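Local coordinates for ABC transporter substrate-binding protein (Rhizobium radiobacter, PDB 6TFQ) that probably captures solutes for an ABC transporter and is bound here to a sugar-glutamate conjugate, at residues V10-V15 against Y201-N206; R131-L136 against A427-T432; H273-A278 against Q350-E355. All blocks are in the same frame, centred on the assembly; numbering follows the deposited sequence.

The three contacts lie well apart. The centres of contacts 1 and 3 are about 30 Å from each other, and contact 2 is about 37 Å, centre to centre, from either. Contact 1 pairs strands 5-10 and 198-203 of the mixed sheet. Contact 3 packs against strand 454-467 of that same sheet. Contact 2 lies beyond the chain's centre from contact 1, where the approach to helix 135-138, next to the four-stranded antiparallel sheet, meets helix 422-430. Along the chain, contacts 1 and 2 cross, contact 1 closes before contact 3 opens, and contact 3 is nested within contact 2. Distant parts of the sequence are thus interleaved in one fold.

Contact 1: V10-V15 against Y201-N206; sequences VASEDV and YRFLNN. With GLC (alpha-D-glucopyranose), chain C.
Val10 O takes two backbone N-H groups, that of Leu204 across the contact at 3.0 Å and, more weakly, that of Ser12 in its own segment. The weak bond spans an inverse gamma turn centred on Ala11. The other belongs to a parallel beta bridge, where strand 5-10 ends beside strand 198-203 in the mixed sheet. Val10 N completes this pairing with a 2.9 Å bond to Arg202 O.

The side chains of Val10 and Phe203 lie on one face of the sheet. Val10 CG1 reaches the Tyr201 ring at CZ, 3.6 Å away, and the two side chains cross at about a right angle. Tyr201 OH bonds to Ser27 of helix 26-35.

Phe203 has CG anti to its carbonyl carbon (chi1 -62°). This turns the ring against the backbone of residues 13-15, with Ser12 OG near Phe203 CD1. Asp14 CA stands over the centre of one ring face, 3.6 Å from the Phe203 centroid and 1° off the normal, in a CH-pi contact. Val15 CG2 touches Phe203 CZ obliquely at 3.4 Å. Asp14 OD1 accepts Val15 N on its anti side, but 35° out of the carboxylate plane, and also accepts Gly178 N.

Further along, Glu13 and Asn205 meet crosswise and hold an alpha-D-glucopyranose, separate from the sugar-glutamate ligand. Asn205 ND2 donates to sugar O1 at 2.8 Å, and it bonds to Gln338 O as well. Glu13 OE2 accepts from sugar O2 at 2.8 Å and only weakly from O1. Its own chain is bent at chi2, which brings the carboxylate back to Asn205 CB, 3.4 Å from OE2. A water links them as well: it donates to Glu13 OE1, weakly to Phe203 O, and accepts from Asn205 N.

Contact 2: R131-L136 against A427-T432; sequences RVPSLL and AARTET. With SO4 (sulfate ion), chain G.
Arg131 meets Thr430 through its backbone: Arg131 O touches Thr430 CG2 at 3.5 Å. This is a surface contact, and no hydrogen bond crosses it. It joins the chain just before helix 135-138 to the last part of helix 422-430.

From CB the Arg131 side chain runs out through CG, which is anti to the carbonyl carbon (chi1 -75°). It stays straight to CD and then bends at chi3. No atom of this side chain comes nearer to segment 427-432 than CD, 4.6 Å from Thr430 O, so CB and CG meet that segment only loosely. The close partner is a sulfate ion, probably from the crystallisation liquor. CD lies 3.4 Å from sulfate O1. NE and CZ pass the same oxygen at longer range. At the tip, NH1 donates to sulfate O1 at 3.0 Å, with a bent N-H...O angle of 138°. O1 sits oblique to the guanidinium, while sulfate O4 lies in its plane, at the edge. Thr432 CG2 is 4.1 Å from sulfate O1, which places the ion by both segments.

Nearer the backbone the packing is sparse. Pro133 CD rests 3.7 Å from Arg429 O, and Pro133 CD also lies 4.2 Å from Arg429 CG. The charged end of Arg429 is used away from segment 131-136: NE makes a salt bridge to Asp393, and NH2 bonds to Thr397.

The surroundings differ on the two sides. Leu135 and Leu136 pack on Trp69 and Phe71 of strand 68-73, in the four-stranded antiparallel sheet. Ala427 and Ala428 pack on helix 434-451, while Arg429 is tied to helix 392-400.

Contact 3: H273-A278 against Q350-E355; sequences HTVNAA and QAQVAE
Gln352 takes part in all three hydrogen bonds of the contact, two of them with the backbone of Asn276. Its side-chain amide grips both polar backbone atoms of that one residue. Asn276 N donates to Gln352 OE1 at 2.8 Å, nearly straight at 169°, but the donor stands above the carbonyl plane, 58° out of it. Gln352 NE2 returns a bond to Asn276 O at 3.1 Å, tilted from both planes. Gln352 is extended beyond CG (chi2 -173°), which carries its amide from helix 340-353 across to the start of helix 277-284. NE2 has a further partner in Gln279 OE1.

A third bond is weak: Thr274 OG1 donates to Gln352 O at 3.2 Å. Thr274 O also comes within 3.2 Å of Gln352 O, but both are acceptors.

Apolar contacts involve the methyl branch of Thr274 and two valines. Thr274 CG2 packs on Val353 CA at 3.7 Å. Val275 and Val353 lie side by side, pointing the same way, with Val275 CG2 and Val353 CG1 3.7 Å apart. Beyond them, Val275 packs on Ile455 and Leu457 of strand 454-467, and Val353 on Phe358 and Leu360 of strand 358-365. The valine pair thus bridges two strands.

The N-cap belongs to Asn276, whose OD1 accepts Gln279 N at the start of helix 277-284. An alanine in place of Gln352 removes the amide, and the N and O of Asn276 would probably be left without that mate, with the capping turn freer to shift.

The chemistry implies a junction of two helix ends in which one side-chain amide satisfies the backbone N and O of the capping residue, while valines and a threonine methyl fill the buried flank.

Contact 1: V10-V15 against Y201-N206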
loop_
_atom_site.group_PDB
_atom_site.type_symbol
_atom_site.label_atom_id
_atom_site.label_comp_id
_atom_site.label_asym_id
_atom_site.label_seq_id
_atom_site.Cartn_x
_atom_site.Cartn_y
_atom_site.Cartn_z
ATOM N N VAL A 10 -5.933 12.280 -9.857
ATOM C CA VAL A 10 -5.665 11.539 -8.611
ATOM C C VAL A 10 -5.487 12.463 -7.384
ATOM O O VAL A 10 -5.151 13.638 -7.542
ATOM C CB VAL A 10 -4.460 10.537 -8.759
ATOM C CG1 VAL A 10 -4.664 9.561 -9.920
ATOM C CG2 VAL A 10 -3.118 11.265 -8.879
ATOM N N ALA A 11 -5.692 11.911 -6.170
ATOM C CA ALA A 11 -5.506 12.647 -4.907
ATOM C C ALA A 11 -4.003 12.617 -4.545
ATOM O O ALA A 11 -3.567 11.851 -3.697
ATOM C CB ALA A 11 -6.362 12.029 -3.799
ATOM N N SER A 12 -3.213 13.426 -5.245
ATOM C CA SER A 12 -1.768 13.535 -5.081
ATOM C C SER A 12 -1.277 14.885 -5.599
ATOM O O SER A 12 -1.907 15.472 -6.471
ATOM C CB SER A 12 -1.066 12.407 -5.839
ATOM O OG SER A 12 0.341 12.437 -5.665
ATOM N N GLU A 13 -0.135 15.354 -5.074
ATOM C CA GLU A 13 0.493 16.610 -5.475
ATOM C C GLU A 13 1.564 16.409 -6.521
ATOM O O GLU A 13 1.834 17.325 -7.295
ATOM C CB GLU A 13 1.115 17.345 -4.255
ATOM C CG GLU A 13 0.102 17.848 -3.233
ATOM C CD GLU A 13 -0.819 18.983 -3.651
ATOM O OE1 GLU A 13 -0.704 19.480 -4.796
ATOM O OE2 GLU A 13 -1.660 19.381 -2.815
ATOM N N ASP A 14 2.212 15.235 -6.528
ATOM C CA ASP A 14 3.357 15.021 -7.416
ATOM C C ASP A 14 3.834 13.581 -7.387
ATOM O O ASP A 14 3.384 12.786 -6.566
ATOM C CB ASP A 14 4.534 15.924 -6.902
ATOM C CG ASP A 14 5.480 16.471 -7.958
ATOM O OD1 ASP A 14 5.426 16.000 -9.118
ATOM O OD2 ASP A 14 6.270 17.363 -7.629
ATOM N N VAL A 15 4.796 13.275 -8.267
ATOM C CA VAL A 15 5.533 12.021 -8.320
ATOM C C VAL A 15 6.675 12.199 -7.319
ATOM O O VAL A 15 7.389 13.204 -7.394
ATOM C CB VAL A 15 6.229 11.792 -9.692
ATOM C CG1 VAL A 15 6.781 10.375 -9.804
ATOM C CG2 VAL A 15 5.340 12.134 -10.860
ATOM N N TYR A 201 -1.861 11.583 -16.618
ATOM C CA TYR A 201 -2.045 11.280 -15.199
ATOM C C TYR A 201 -1.838 12.586 -14.420
ATOM O O TYR A 201 -0.709 13.035 -14.237
ATOM C CB TYR A 201 -1.048 10.172 -14.802
ATOM C CG TYR A 201 -1.210 9.635 -13.400
ATOM C CD1 TYR A 201 -0.569 10.244 -12.319
ATOM C CD2 TYR A 201 -1.907 8.450 -13.164
ATOM C CE1 TYR A 201 -0.633 9.697 -11.038
ATOM C CE2 TYR A 201 -1.980 7.895 -11.890
ATOM C CZ TYR A 201 -1.342 8.519 -10.830
ATOM O OH TYR A 201 -1.427 7.980 -9.574
ATOM N N ARG A 202 -2.942 13.189 -13.974
ATOM C CA ARG A 202 -2.958 14.524 -13.375
ATOM C C ARG A 202 -3.086 14.576 -11.856
ATOM O O ARG A 202 -3.916 13.889 -11.251
ATOM C CB ARG A 202 -4.054 15.381 -14.025
ATOM C CG ARG A 202 -3.855 15.468 -15.535
ATOM C CD ARG A 202 -5.071 15.996 -16.237
ATOM N NE ARG A 202 -4.894 16.007 -17.686
ATOM C CZ ARG A 202 -5.659 16.695 -18.526
ATOM N NH1 ARG A 202 -6.660 17.437 -18.070
ATOM N NH2 ARG A 202 -5.424 16.653 -19.827
ATOM N N PHE A 203 -2.221 15.416 -11.263
ATOM C CA PHE A 203 -2.134 15.677 -9.820
ATOM C C PHE A 203 -3.190 16.710 -9.449
ATOM O O PHE A 203 -3.033 17.880 -9.755
ATOM C CB PHE A 203 -0.701 16.133 -9.435
ATOM C CG PHE A 203 0.299 15.046 -9.748
ATOM C CD1 PHE A 203 0.201 13.793 -9.145
ATOM C CD2 PHE A 203 1.316 15.258 -10.679
ATOM C CE1 PHE A 203 1.085 12.760 -9.482
ATOM C CE2 PHE A 203 2.202 14.225 -11.014
ATOM C CZ PHE A 203 2.071 12.978 -10.419
ATOM N N LEU A 204 -4.312 16.239 -8.886
ATOM C CA LEU A 204 -5.459 17.062 -8.517
ATOM C C LEU A 204 -5.911 16.719 -7.093
ATOM O O LEU A 204 -6.983 16.141 -6.895
ATOM C CB LEU A 204 -6.601 16.885 -9.550
ATOM C CG LEU A 204 -6.341 17.400 -10.975
ATOM C CD1 LEU A 204 -7.464 16.979 -11.903
ATOM C CD2 LEU A 204 -6.168 18.957 -11.001
ATOM N N ASN A 205 -5.068 17.074 -6.109
ATOM C CA ASN A 205 -5.278 16.791 -4.693
ATOM C C ASN A 205 -6.607 17.307 -4.127
ATOM O O ASN A 205 -7.317 16.554 -3.453
ATOM C CB ASN A 205 -4.098 17.300 -3.838
ATOM C CG ASN A 205 -4.025 16.560 -2.519
ATOM O OD1 ASN A 205 -3.926 15.333 -2.490
ATOM N ND2 ASN A 205 -4.116 17.276 -1.396
ATOM N N ASN A 206 -6.939 18.568 -4.416
ATOM C CA ASN A 206 -8.174 19.193 -3.959
ATOM C C ASN A 206 -9.387 18.445 -4.550
ATOM O O ASN A 206 -9.516 18.359 -5.777
ATOM C CB ASN A 206 -8.180 20.678 -4.305
ATOM C CG ASN A 206 -9.408 21.370 -3.784
ATOM O OD1 ASN A 206 -10.476 21.332 -4.400
ATOM N ND2 ASN A 206 -9.287 22.001 -2.632
HETATM C C1 GLC C . -5.369 21.179 -2.236
HETATM C C2 GLC C . -4.599 21.796 -3.412
HETATM C C3 GLC C . -4.978 23.260 -3.612
HETATM C C4 GLC C . -6.211 23.636 -2.794
HETATM C C5 GLC C . -5.979 23.363 -1.306
HETATM C C6 GLC C . -7.244 23.405 -0.473
HETATM O O1 GLC C . -4.861 19.938 -1.898
HETATM O O2 GLC C . -3.193 21.668 -3.240
HETATM O O3 GLC C . -5.214 23.517 -4.994
HETATM O O4 GLC C . -6.521 25.010 -2.994
HETATM O O5 GLC C . -5.383 22.063 -1.109
HETATM O O6 GLC C . -7.048 22.880 0.836
HETATM O O HOH W 1 -2.825 18.948 -6.714
#

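Contact 2: R131-L136 against A427-T432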
loop_
_atom_site.group_PDB
_atom_site.type_symbol
_atom_site.label_atom_id
_atom_site.label_comp_id
_atom_site.label_asym_id
_atom_site.label_seq_id
_atom_site.Cartn_x
_atom_site.Cartn_y
_atom_site.Cartn_z
ATOM N N ARG A 131 11.799 -20.891 5.285
ATOM C CA ARG A 131 10.503 -20.832 4.603
ATOM C C ARG A 131 9.851 -19.464 4.764
ATOM O O ARG A 131 10.025 -18.810 5.792
ATOM C CB ARG A 131 9.550 -21.924 5.131
ATOM C CG ARG A 131 9.875 -23.320 4.624
ATOM C CD ARG A 131 9.044 -24.384 5.323
ATOM N NE ARG A 131 8.097 -25.020 4.402
ATOM C CZ ARG A 131 8.110 -26.307 4.062
ATOM N NH1 ARG A 131 9.017 -27.128 4.573
ATOM N NH2 ARG A 131 7.205 -26.784 3.217
ATOM N N VAL A 132 9.142 -19.022 3.725
ATOM C CA VAL A 132 8.348 -17.787 3.724
ATOM C C VAL A 132 6.885 -18.216 3.562
ATOM O O VAL A 132 6.649 -19.234 2.903
ATOM C CB VAL A 132 8.752 -16.709 2.669
ATOM C CG1 VAL A 132 10.100 -16.086 2.993
ATOM C CG2 VAL A 132 8.713 -17.245 1.240
ATOM N N PRO A 133 5.890 -17.477 4.134
ATOM C CA PRO A 133 4.481 -17.881 3.944
ATOM C C PRO A 133 4.109 -18.073 2.464
ATOM O O PRO A 133 3.446 -19.053 2.130
ATOM C CB PRO A 133 3.689 -16.744 4.604
ATOM C CG PRO A 133 4.644 -16.130 5.584
ATOM C CD PRO A 133 5.996 -16.242 4.948
ATOM N N SER A 134 4.593 -17.180 1.577
ATOM C CA SER A 134 4.357 -17.276 0.134
ATOM C C SER A 134 5.480 -16.617 -0.633
ATOM O O SER A 134 5.609 -15.398 -0.595
ATOM C CB SER A 134 3.018 -16.646 -0.259
ATOM O OG SER A 134 2.789 -16.759 -1.656
ATOM N N LEU A 135 6.303 -17.415 -1.330
ATOM C CA LEU A 135 7.381 -16.841 -2.125
ATOM C C LEU A 135 6.850 -16.116 -3.382
ATOM O O LEU A 135 7.404 -15.083 -3.785
ATOM C CB LEU A 135 8.452 -17.879 -2.501
ATOM C CG LEU A 135 9.545 -17.222 -3.337
ATOM C CD1 LEU A 135 10.698 -16.695 -2.534
ATOM C CD2 LEU A 135 9.807 -17.916 -4.585
ATOM N N LEU A 136 5.780 -16.664 -3.993
ATOM C CA LEU A 136 5.161 -16.075 -5.180
ATOM C C LEU A 136 4.648 -14.654 -4.926
ATOM O O LEU A 136 4.774 -13.805 -5.806
ATOM C CB LEU A 136 4.083 -16.992 -5.775
ATOM C CG LEU A 136 4.566 -18.352 -6.343
ATOM C CD1 LEU A 136 3.394 -19.154 -6.895
ATOM C CD2 LEU A 136 5.645 -18.178 -7.428
ATOM N N ALA A 427 7.903 -16.903 14.780
ATOM C CA ALA A 427 7.485 -18.310 14.834
ATOM C C ALA A 427 6.410 -18.622 13.801
ATOM O O ALA A 427 6.496 -19.657 13.144
ATOM C CB ALA A 427 7.005 -18.680 16.236
ATOM N N ALA A 428 5.421 -17.726 13.625
ATOM C CA ALA A 428 4.337 -17.914 12.648
ATOM C C ALA A 428 4.846 -17.959 11.203
ATOM O O ALA A 428 4.303 -18.701 10.376
ATOM C CB ALA A 428 3.300 -16.811 12.795
ATOM N N ARG A 429 5.897 -17.164 10.924
ATOM C CA ARG A 429 6.545 -17.004 9.619
ATOM C C ARG A 429 7.009 -18.335 8.987
ATOM O O ARG A 429 6.846 -18.535 7.777
ATOM C CB ARG A 429 7.728 -16.025 9.756
ATOM C CG ARG A 429 8.000 -15.208 8.528
ATOM C CD ARG A 429 9.166 -14.271 8.774
ATOM N NE ARG A 429 8.756 -13.024 9.425
ATOM C CZ ARG A 429 9.561 -12.257 10.157
ATOM N NH1 ARG A 429 10.829 -12.607 10.355
ATOM N NH2 ARG A 429 9.101 -11.145 10.715
ATOM N N THR A 430 7.568 -19.237 9.806
ATOM C CA THR A 430 8.084 -20.533 9.348
ATOM C C THR A 430 7.187 -21.742 9.753
ATOM O O THR A 430 7.493 -22.874 9.369
ATOM C CB THR A 430 9.546 -20.722 9.789
ATOM O OG1 THR A 430 9.614 -20.653 11.214
ATOM C CG2 THR A 430 10.486 -19.692 9.159
ATOM N N GLU A 431 6.071 -21.489 10.492
ATOM C CA GLU A 431 5.102 -22.506 10.939
ATOM C C GLU A 431 4.343 -23.063 9.739
ATOM O O GLU A 431 3.754 -22.321 8.956
ATOM C CB GLU A 431 4.158 -21.960 12.037
ATOM C CG GLU A 431 3.276 -22.998 12.721
ATOM C CD GLU A 431 3.987 -24.099 13.490
ATOM O OE1 GLU A 431 4.592 -23.805 14.548
ATOM O OE2 GLU A 431 3.935 -25.262 13.030
ATOM N N THR A 432 4.393 -24.384 9.604
ATOM C CA THR A 432 3.874 -25.192 8.490
ATOM C C THR A 432 2.337 -25.357 8.415
ATOM O O THR A 432 1.766 -25.048 7.366
ATOM C CB THR A 432 4.559 -26.557 8.517
ATOM O OG1 THR A 432 4.270 -27.177 9.774
ATOM C CG2 THR A 432 6.080 -26.452 8.319
HETATM S S SO4 G . 10.339 -28.271 7.646
HETATM O O1 SO4 G . 10.073 -26.855 7.406
HETATM O O2 SO4 G . 9.144 -29.050 7.326
HETATM O O3 SO4 G . 10.687 -28.465 9.053
HETATM O O4 SO4 G . 11.449 -28.710 6.801
#

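Contact 3: H273-A278 against Q350-E355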
loop_
_atom_site.group_PDB
_atom_site.type_symbol
_atom_site.label_atom_id
_atom_site.label_comp_id
_atom_site.label_asym_id
_atom_site.label_seq_id
_atom_site.Cartn_x
_atom_site.Cartn_y
_atom_site.Cartn_z
ATOM N N HIS A 273 -9.959 4.227 24.273
ATOM C CA HIS A 273 -11.320 4.273 24.799
ATOM C C HIS A 273 -12.138 5.508 24.333
ATOM O O HIS A 273 -13.335 5.548 24.579
ATOM C CB HIS A 273 -11.316 4.150 26.336
ATOM C CG HIS A 273 -11.053 2.763 26.852
ATOM N ND1 HIS A 273 -11.878 1.698 26.525
ATOM C CD2 HIS A 273 -10.090 2.320 27.691
ATOM C CE1 HIS A 273 -11.379 0.643 27.145
ATOM N NE2 HIS A 273 -10.307 0.966 27.862
ATOM N N THR A 274 -11.519 6.509 23.670
ATOM C CA THR A 274 -12.285 7.704 23.248
ATOM C C THR A 274 -12.297 7.889 21.706
ATOM O O THR A 274 -12.786 8.888 21.181
ATOM C CB THR A 274 -11.870 8.972 24.010
ATOM O OG1 THR A 274 -12.835 9.990 23.722
ATOM C CG2 THR A 274 -10.426 9.432 23.704
ATOM N N VAL A 275 -11.805 6.900 21.000
ATOM C CA VAL A 275 -11.889 6.841 19.556
ATOM C C VAL A 275 -13.155 5.964 19.344
ATOM O O VAL A 275 -13.405 5.050 20.131
ATOM C CB VAL A 275 -10.587 6.205 19.002
ATOM C CG1 VAL A 275 -10.845 5.314 17.803
ATOM C CG2 VAL A 275 -9.529 7.267 18.703
ATOM N N ASN A 276 -13.966 6.279 18.334
ATOM C CA ASN A 276 -15.164 5.505 18.031
ATOM C C ASN A 276 -15.166 5.060 16.566
ATOM O O ASN A 276 -15.760 5.732 15.718
ATOM C CB ASN A 276 -16.427 6.285 18.406
ATOM C CG ASN A 276 -17.664 5.416 18.569
ATOM O OD1 ASN A 276 -17.805 4.342 17.977
ATOM N ND2 ASN A 276 -18.600 5.889 19.357
ATOM N N ALA A 277 -14.505 3.909 16.287
ATOM C CA ALA A 277 -14.372 3.325 14.949
ATOM C C ALA A 277 -15.726 3.009 14.293
ATOM O O ALA A 277 -15.892 3.274 13.101
ATOM C CB ALA A 277 -13.484 2.089 14.990
ATOM N N ALA A 278 -16.691 2.479 15.078
ATOM C CA ALA A 278 -18.045 2.150 14.610
ATOM C C ALA A 278 -18.761 3.426 14.135
ATOM O O ALA A 278 -19.400 3.401 13.083
ATOM C CB ALA A 278 -18.847 1.455 15.716
ATOM N N GLN A 350 -10.059 14.064 15.929
ATOM C CA GLN A 350 -9.901 15.263 16.755
ATOM C C GLN A 350 -11.206 15.595 17.537
ATOM O O GLN A 350 -11.143 15.820 18.743
ATOM C CB GLN A 350 -9.416 16.427 15.874
ATOM C CG GLN A 350 -9.338 17.790 16.564
ATOM C CD GLN A 350 -8.992 18.851 15.554
ATOM O OE1 GLN A 350 -9.747 19.123 14.628
ATOM N NE2 GLN A 350 -7.845 19.476 15.710
ATOM N N ALA A 351 -12.380 15.566 16.865
ATOM C CA ALA A 351 -13.679 15.807 17.508
ATOM C C ALA A 351 -14.024 14.707 18.550
ATOM O O ALA A 351 -14.450 15.027 19.663
ATOM C CB ALA A 351 -14.779 15.907 16.455
ATOM N N GLN A 352 -13.785 13.430 18.195
ATOM C CA GLN A 352 -14.056 12.250 19.031
ATOM C C GLN A 352 -13.253 12.174 20.333
ATOM O O GLN A 352 -13.824 11.901 21.390
ATOM C CB GLN A 352 -13.828 10.952 18.242
ATOM C CG GLN A 352 -14.916 10.604 17.239
ATOM C CD GLN A 352 -14.727 9.239 16.625
ATOM O OE1 GLN A 352 -13.682 8.581 16.762
ATOM N NE2 GLN A 352 -15.749 8.776 15.926
ATOM N N VAL A 353 -11.928 12.388 20.250
ATOM C CA VAL A 353 -11.001 12.233 21.378
ATOM C C VAL A 353 -11.134 13.354 22.432
ATOM O O VAL A 353 -10.687 13.167 23.566
ATOM C CB VAL A 353 -9.538 11.999 20.922
ATOM C CG1 VAL A 353 -9.466 10.767 20.010
ATOM C CG2 VAL A 353 -8.926 13.237 20.245
ATOM N N ALA A 354 -11.801 14.471 22.080
ATOM C CA ALA A 354 -12.077 15.573 23.001
ATOM C C ALA A 354 -13.054 15.087 24.104
ATOM O O ALA A 354 -12.966 15.546 25.248
ATOM C CB ALA A 354 -12.654 16.765 22.244
ATOM N N GLU A 355 -13.937 14.124 23.761
ATOM C CA GLU A 355 -14.888 13.500 24.687
ATOM C C GLU A 355 -14.161 12.834 25.880
ATOM O O GLU A 355 -14.620 12.955 27.022
ATOM C CB GLU A 355 -15.776 12.479 23.943
ATOM C CG GLU A 355 -17.090 12.150 24.643
ATOM C CD GLU A 355 -18.094 13.283 24.744
ATOM O OE1 GLU A 355 -18.412 13.908 23.707
ATOM O OE2 GLU A 355 -18.561 13.545 25.874
#